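Putative laminarinase (Phanerochaete chrysosporium, PDB 2W39) is an extracellular family 16 glycoside hydrolase of a white-rot fungus that probably cleaves beta-glucosidic bonds in glucans such as laminarin. Local coordinates at residues V31-Q36 against I248-F253; T17-A22 against R75-Y80. All blocks are in the same frame, centred on the assembly; numbering follows the deposited sequence. Where two conformers were deposited one is given.

Contact 1: residues V31-Q36 against I248-F253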
loop_
_atom_site.group_PDB
_atom_site.type_symbol
_atom_site.label_atom_id
_atom_site.label_comp_id
_atom_site.label_asym_id
_atom_site.label_seq_id
_atom_site.Cartn_x
_atom_site.Cartn_y
_atom_site.Cartn_z
ATOM N N VAL A 31 -6.470 16.008 -1.645
ATOM C CA VAL A 31 -7.368 14.975 -1.139
ATOM C C VAL A 31 -8.118 15.502 0.058
ATOM O O VAL A 31 -7.596 16.301 0.840
ATOM C CB VAL A 31 -6.569 13.685 -0.757
ATOM C CG1 VAL A 31 -5.697 13.883 0.499
ATOM C CG2 VAL A 31 -7.514 12.498 -0.559
ATOM N N ASN A 32 -9.354 15.042 0.209
ATOM C CA ASN A 32 -10.136 15.265 1.415
ATOM C C ASN A 32 -10.473 13.897 1.992
ATOM O O ASN A 32 -11.363 13.205 1.472
ATOM C CB ASN A 32 -11.402 16.060 1.108
ATOM C CG ASN A 32 -12.158 16.421 2.361
ATOM O OD1 ASN A 32 -11.606 17.017 3.276
ATOM N ND2 ASN A 32 -13.421 16.045 2.416
ATOM N N TYR A 33 -9.739 13.490 3.020
ATOM C CA TYR A 33 -9.961 12.195 3.642
ATOM C C TYR A 33 -11.166 12.286 4.570
ATOM O O TYR A 33 -11.158 13.035 5.543
ATOM C CB TYR A 33 -8.729 11.804 4.432
ATOM C CG TYR A 33 -7.602 11.186 3.638
ATOM C CD1 TYR A 33 -7.841 10.222 2.651
ATOM C CD2 TYR A 33 -6.268 11.504 3.938
ATOM C CE1 TYR A 33 -6.776 9.613 1.966
ATOM C CE2 TYR A 33 -5.213 10.892 3.263
ATOM C CZ TYR A 33 -5.474 9.928 2.305
ATOM O OH TYR A 33 -4.464 9.266 1.642
ATOM N N VAL A 34 -12.197 11.510 4.255
ATOM C CA VAL A 34 -13.452 11.555 4.996
ATOM C C VAL A 34 -13.524 10.466 6.045
ATOM O O VAL A 34 -12.832 9.452 5.961
ATOM C CB VAL A 34 -14.666 11.502 4.047
ATOM C CG1 VAL A 34 -14.636 12.700 3.089
ATOM C CG2 VAL A 34 -14.729 10.184 3.285
ATOM N N ASP A 35 -14.346 10.687 7.064
ATOM C CA ASP A 35 -14.548 9.684 8.090
ATOM C C ASP A 35 -15.440 8.542 7.601
ATOM O O ASP A 35 -15.938 8.553 6.478
ATOM C CB ASP A 35 -15.029 10.309 9.425
ATOM C CG ASP A 35 -16.502 10.620 9.472
ATOM O OD1 ASP A 35 -16.955 10.954 10.589
ATOM O OD2 ASP A 35 -17.200 10.579 8.448
ATOM N N GLN A 36 -15.623 7.540 8.446
ATOM C CA GLN A 36 -16.336 6.358 8.031
ATOM C C GLN A 36 -17.796 6.638 7.664
ATOM O O GLN A 36 -18.280 6.158 6.638
ATOM C CB GLN A 36 -16.250 5.340 9.149
ATOM C CG GLN A 36 -16.870 4.041 8.837
ATOM C CD GLN A 36 -16.183 2.931 9.611
ATOM O OE1 GLN A 36 -14.952 2.927 9.799
ATOM N NE2 GLN A 36 -16.972 1.988 10.073
ATOM N N ILE A 248 -2.504 0.196 7.007
ATOM C CA ILE A 248 -3.180 1.334 6.380
ATOM C C ILE A 248 -3.380 1.046 4.899
ATOM O O ILE A 248 -2.472 0.546 4.224
ATOM C CB ILE A 248 -2.393 2.657 6.598
ATOM C CG1 ILE A 248 -2.219 2.912 8.104
ATOM C CG2 ILE A 248 -3.109 3.846 5.911
ATOM C CD1 ILE A 248 -1.374 4.130 8.432
ATOM N N ILE A 249 -4.574 1.354 4.399
ATOM C CA ILE A 249 -4.871 1.279 2.972
ATOM C C ILE A 249 -5.510 2.603 2.580
ATOM O O ILE A 249 -6.481 3.028 3.208
ATOM C CB ILE A 249 -5.803 0.099 2.609
ATOM C CG1 ILE A 249 -5.238 -1.215 3.153
ATOM C CG2 ILE A 249 -6.006 0.050 1.098
ATOM C CD1 ILE A 249 -6.231 -2.387 3.085
ATOM N N ASN A 250 -4.951 3.280 1.577
ATOM C CA ASN A 250 -5.397 4.640 1.265
ATOM C C ASN A 250 -5.281 4.966 -0.202
ATOM O O ASN A 250 -4.651 4.238 -0.973
ATOM C CB ASN A 250 -4.607 5.687 2.086
ATOM C CG ASN A 250 -3.174 5.798 1.633
ATOM O OD1 ASN A 250 -2.342 4.960 1.992
ATOM N ND2 ASN A 250 -2.875 6.802 0.805
ATOM N N LEU A 251 -5.868 6.101 -0.555
ATOM C CA LEU A 251 -5.675 6.684 -1.872
ATOM C C LEU A 251 -5.588 8.195 -1.702
ATOM O O LEU A 251 -6.557 8.836 -1.290
ATOM C CB LEU A 251 -6.844 6.316 -2.783
ATOM C CG LEU A 251 -6.912 7.072 -4.119
ATOM C CD1 LEU A 251 -5.671 6.826 -4.982
ATOM C CD2 LEU A 251 -8.193 6.702 -4.866
ATOM N N THR A 252 -4.416 8.755 -1.994
ATOM C CA THR A 252 -4.279 10.201 -2.097
ATOM C C THR A 252 -4.065 10.596 -3.564
ATOM O O THR A 252 -4.006 9.726 -4.449
ATOM C CB THR A 252 -3.192 10.773 -1.127
ATOM O OG1 THR A 252 -3.396 12.192 -1.054
ATOM C CG2 THR A 252 -1.769 10.457 -1.558
ATOM N N PHE A 253 -3.989 11.902 -3.824
ATOM C CA PHE A 253 -3.781 12.426 -5.181
ATOM C C PHE A 253 -2.736 13.520 -5.123
ATOM O O PHE A 253 -2.738 14.320 -4.188
ATOM C CB PHE A 253 -5.072 13.013 -5.781
ATOM C CG PHE A 253 -6.289 12.169 -5.539
ATOM C CD1 PHE A 253 -7.173 12.483 -4.509
ATOM C CD2 PHE A 253 -6.543 11.051 -6.328
ATOM C CE1 PHE A 253 -8.304 11.685 -4.264
ATOM C CE2 PHE A 253 -7.662 10.258 -6.091
ATOM C CZ PHE A 253 -8.542 10.579 -5.061
#
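Val-31 and Tyr-33 reach Thr-252, Leu-251 and Asn-250 over an intervening strand, 69-76, which pairs with both segments, so no backbone hydrogen bond joins the two; side chains of 31-33 meet side chains and one carbonyl of 248-253. The axes of strands 31-33 and 248-253 approach to 7.1 Å at their closest, roughly antiparallel. Val-31 can be followed atom by atom. Its CB lies 3.5 Å from Thr-252 OG1, and CG1, set between the backbone N and the carbonyl carbon (chi1 70°), comes nearer still, 3.3 Å from that same oxygen. The other branch, CG2, sits 3.9 Å above one face of the Tyr-33 ring, offset toward the rim, and also approaches the carbonyl oxygen of Leu-251. A further touch on Phe-253 is less certain, because that ring adopts two conformers. Thr-252 OG1 has its polar partner in Asp-25, so the valine methyl merely packs against an oxygen already engaged.

Tyr-33 reaches farther across. Its CE1 comes within 3.4 Å of Leu-251 O, an oxygen hydrogen-bonded to Ser-71, while OH packs on Thr-252 CB at 3.4 Å. Asn-250 ND2 meets that hydroxyl at the ring's edge, near its plane, in a weak, bent bond of 3.0 Å (131° at the hydrogen). The ring and amide planes stand 82° apart. Asn-250 OD1 accepts from Trp-103 NE1, a tryptophan lining the lactone pocket. A phenylalanine in place of Tyr-33 would probably leave Asn-250 ND2 without this acceptor and its amide held less firmly against rotation. Beside a bound glucopyranose, the Trp-103 bond sets which end of the amide is oxygen, and the weak Tyr-33 bond probably adds only modestly to holding its rotation.

Contact 2: residues T17-A22 against R75-Y80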
loop_
_atom_site.group_PDB
_atom_site.type_symbol
_atom_site.label_atom_id
_atom_site.label_comp_id
_atom_site.label_asym_id
_atom_site.label_seq_id
_atom_site.Cartn_x
_atom_site.Cartn_y
_atom_site.Cartn_z
ATOM N N THR A 17 -13.334 -3.350 12.180
ATOM C CA THR A 17 -11.953 -3.660 12.568
ATOM C C THR A 17 -10.941 -2.610 12.102
ATOM O O THR A 17 -9.773 -2.649 12.510
ATOM C CB THR A 17 -11.544 -5.040 12.038
ATOM O OG1 THR A 17 -11.580 -4.989 10.612
ATOM C CG2 THR A 17 -12.477 -6.149 12.589
ATOM N N PHE A 18 -11.410 -1.664 11.293
ATOM C CA PHE A 18 -10.614 -0.509 10.849
ATOM C C PHE A 18 -11.384 0.742 11.190
ATOM O O PHE A 18 -12.592 0.688 11.374
ATOM C CB PHE A 18 -10.415 -0.528 9.324
ATOM C CG PHE A 18 -9.347 -1.488 8.841
ATOM C CD1 PHE A 18 -9.438 -2.859 9.049
ATOM C CD2 PHE A 18 -8.240 -0.998 8.146
ATOM C CE1 PHE A 18 -8.451 -3.713 8.601
ATOM C CE2 PHE A 18 -7.242 -1.849 7.679
ATOM C CZ PHE A 18 -7.342 -3.215 7.916
ATOM N N THR A 19 -10.688 1.869 11.253
ATOM C CA THR A 19 -11.339 3.164 11.239
ATOM C C THR A 19 -10.932 3.898 9.964
ATOM O O THR A 19 -9.962 3.530 9.295
ATOM C CB THR A 19 -10.988 4.031 12.450
ATOM O OG1 THR A 19 -9.608 4.375 12.397
ATOM C CG2 THR A 19 -11.298 3.311 13.737
ATOM N N HIS A 20 -11.704 4.908 9.606
ATOM C CA HIS A 20 -11.311 5.851 8.570
ATOM C C HIS A 20 -10.635 7.044 9.227
ATOM O O HIS A 20 -11.167 7.642 10.175
ATOM C CB HIS A 20 -12.544 6.338 7.808
ATOM C CG HIS A 20 -13.140 5.331 6.874
ATOM N ND1 HIS A 20 -13.545 4.072 7.267
ATOM C CD2 HIS A 20 -13.453 5.428 5.557
ATOM C CE1 HIS A 20 -14.057 3.435 6.223
ATOM N NE2 HIS A 20 -14.023 4.238 5.175
ATOM N N GLU A 21 -9.459 7.408 8.736
ATOM C CA GLU A 21 -8.716 8.534 9.278
ATOM C C GLU A 21 -9.127 9.800 8.537
ATOM O O GLU A 21 -8.777 9.984 7.366
ATOM C CB GLU A 21 -7.227 8.293 9.122
ATOM C CG GLU A 21 -6.698 7.051 9.834
ATOM C CD GLU A 21 -5.193 7.030 9.781
ATOM O OE1 GLU A 21 -4.628 6.409 8.855
ATOM O OE2 GLU A 21 -4.579 7.666 10.678
ATOM N N ALA A 22 -9.861 10.674 9.224
ATOM C CA ALA A 22 -10.275 11.946 8.645
ATOM C C ALA A 22 -9.230 12.967 9.064
ATOM O O ALA A 22 -9.412 13.735 10.018
ATOM C CB ALA A 22 -11.655 12.316 9.139
ATOM N N ARG A 75 -7.404 2.453 8.580
ATOM C CA ARG A 75 -6.331 2.021 9.449
ATOM C C ARG A 75 -6.847 0.929 10.379
ATOM O O ARG A 75 -7.886 1.090 11.039
ATOM C CB ARG A 75 -5.847 3.210 10.286
ATOM C CG ARG A 75 -4.678 2.851 11.203
ATOM C CD ARG A 75 -4.251 4.017 12.058
ATOM N NE ARG A 75 -5.234 4.325 13.100
ATOM C CZ ARG A 75 -5.126 5.340 13.947
ATOM N NH1 ARG A 75 -4.109 6.184 13.851
ATOM N NH2 ARG A 75 -6.044 5.514 14.889
ATOM N N SER A 76 -6.123 -0.181 10.470
ATOM C CA SER A 76 -6.542 -1.244 11.393
ATOM C C SER A 76 -6.554 -0.718 12.816
ATOM O O SER A 76 -5.684 0.052 13.213
ATOM C CB SER A 76 -5.641 -2.483 11.294
ATOM O OG SER A 76 -4.302 -2.205 11.686
ATOM N N ILE A 77 -7.519 -1.169 13.603
ATOM C CA ILE A 77 -7.543 -0.816 15.021
ATOM C C ILE A 77 -6.384 -1.535 15.732
ATOM O O ILE A 77 -5.691 -0.945 16.558
ATOM C CB ILE A 77 -8.926 -1.120 15.642
ATOM C CG1 ILE A 77 -9.973 -0.161 15.062
ATOM C CG2 ILE A 77 -8.872 -1.002 17.172
ATOM C CD1 ILE A 77 -11.407 -0.566 15.342
ATOM N N LYS A 78 -6.187 -2.810 15.417
ATOM C CA LYS A 78 -5.092 -3.552 16.005
ATOM C C LYS A 78 -3.744 -3.153 15.438
ATOM O O LYS A 78 -3.640 -2.624 14.317
ATOM C CB LYS A 78 -5.314 -5.038 15.799
ATOM C CG LYS A 78 -6.434 -5.537 16.691
ATOM C CD LYS A 78 -6.841 -6.946 16.365
ATOM C CE LYS A 78 -5.796 -7.947 16.757
ATOM N NZ LYS A 78 -6.372 -9.322 16.620
ATOM N N THR A 79 -2.704 -3.411 16.228
ATOM C CA THR A 79 -1.329 -3.234 15.793
ATOM C C THR A 79 -0.609 -4.586 15.820
ATOM O O THR A 79 -1.066 -5.530 16.477
ATOM C CB THR A 79 -0.577 -2.232 16.674
ATOM O OG1 THR A 79 -0.581 -2.759 17.995
ATOM C CG2 THR A 79 -1.224 -0.869 16.646
ATOM N N TYR A 80 0.531 -4.652 15.135
ATOM C CA TYR A 80 1.226 -5.902 14.843
ATOM C C TYR A 80 2.724 -5.705 14.919
ATOM O O TYR A 80 3.247 -4.655 14.554
ATOM C CB TYR A 80 0.841 -6.438 13.436
ATOM C CG TYR A 80 -0.650 -6.610 13.302
ATOM C CD1 TYR A 80 -1.279 -7.759 13.781
ATOM C CD2 TYR A 80 -1.442 -5.596 12.763
ATOM C CE1 TYR A 80 -2.650 -7.901 13.729
ATOM C CE2 TYR A 80 -2.815 -5.727 12.703
ATOM C CZ TYR A 80 -3.420 -6.887 13.171
ATOM O OH TYR A 80 -4.789 -7.009 13.101
HETATM O O HOH W 1 -8.234 -4.424 14.008
HETATM O O HOH W 2 -7.677 2.743 13.337
#
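Thr-19 and Arg-75 form an antiparallel hydrogen-bonded pair, each backbone N donating to the other's O over 2.9 Å. A third backbone bond, nearly straight at 172°, runs from Ile-77 N to Thr-17 O and carries the connection beyond the paired residues. Between them, Phe-18 and Ser-76 are a non-hydrogen-bonded pair drawn in to 4.2 Å between their CA atoms, and Phe-18 CA makes a CH...O contact with Arg-75 O.

Apolar packing accompanies this pairing. Ser-76 lies over one face of the Phe-18 ring, its CB 4.0 Å from the centroid and 15° off the normal, a CH-pi contact, while Trp-9 meets the same ring edge-to-face. Thr-19 CG2 rests on Ile-77 CG1.

Two waters bridge the segments. One links the backbone atoms Thr-17 O and Lys-78 N; the other donates to Arg-75 O, accepts from Arg-75 NE in the guanidinium plane, and bonds the hydroxyl Thr-19 OG1 at 2.7 Å.

Charge supplies the last element. Glu-21 OE2 stands 3.5 Å from Arg-75 NH1 but well out of the guanidinium plane. The extended start of the Arg-75 chain lays CD against the carboxylate, and the bend at chi3 (71°) then turns NE to the second water. Stronger partners lie elsewhere, Arg-73 for Glu-21 and Glu-107 for Arg-75, so this salt bridge is probably a diffuse attraction within a charge network, with the backbone bonds fixing how the edge strand joins the sheet.

Overall arrangement
Strand 69-76 unites the two contacts: it carries Arg-75 and Ser-76 of contact 2 and, farther back, runs between the two segments of contact 1, in a sheet of the family 16 beta-sandwich. Their centres are 13 Å apart, yet they touch. Tyr-33 CB packs 3.5 Å from Glu-21 O, and Gln-36 OE1 probably accepts a hydrogen bond from His-20 ND1 at 3.1 Å. Arg-73 joins them as well, paired with Glu-21 and touching Tyr-33 and Asn-250. Contact 1 is nearer the sugar site: the side chain of Asn-250 is about 4 Å from a bound glucopyranose, that of Glu-21 about 7 Å.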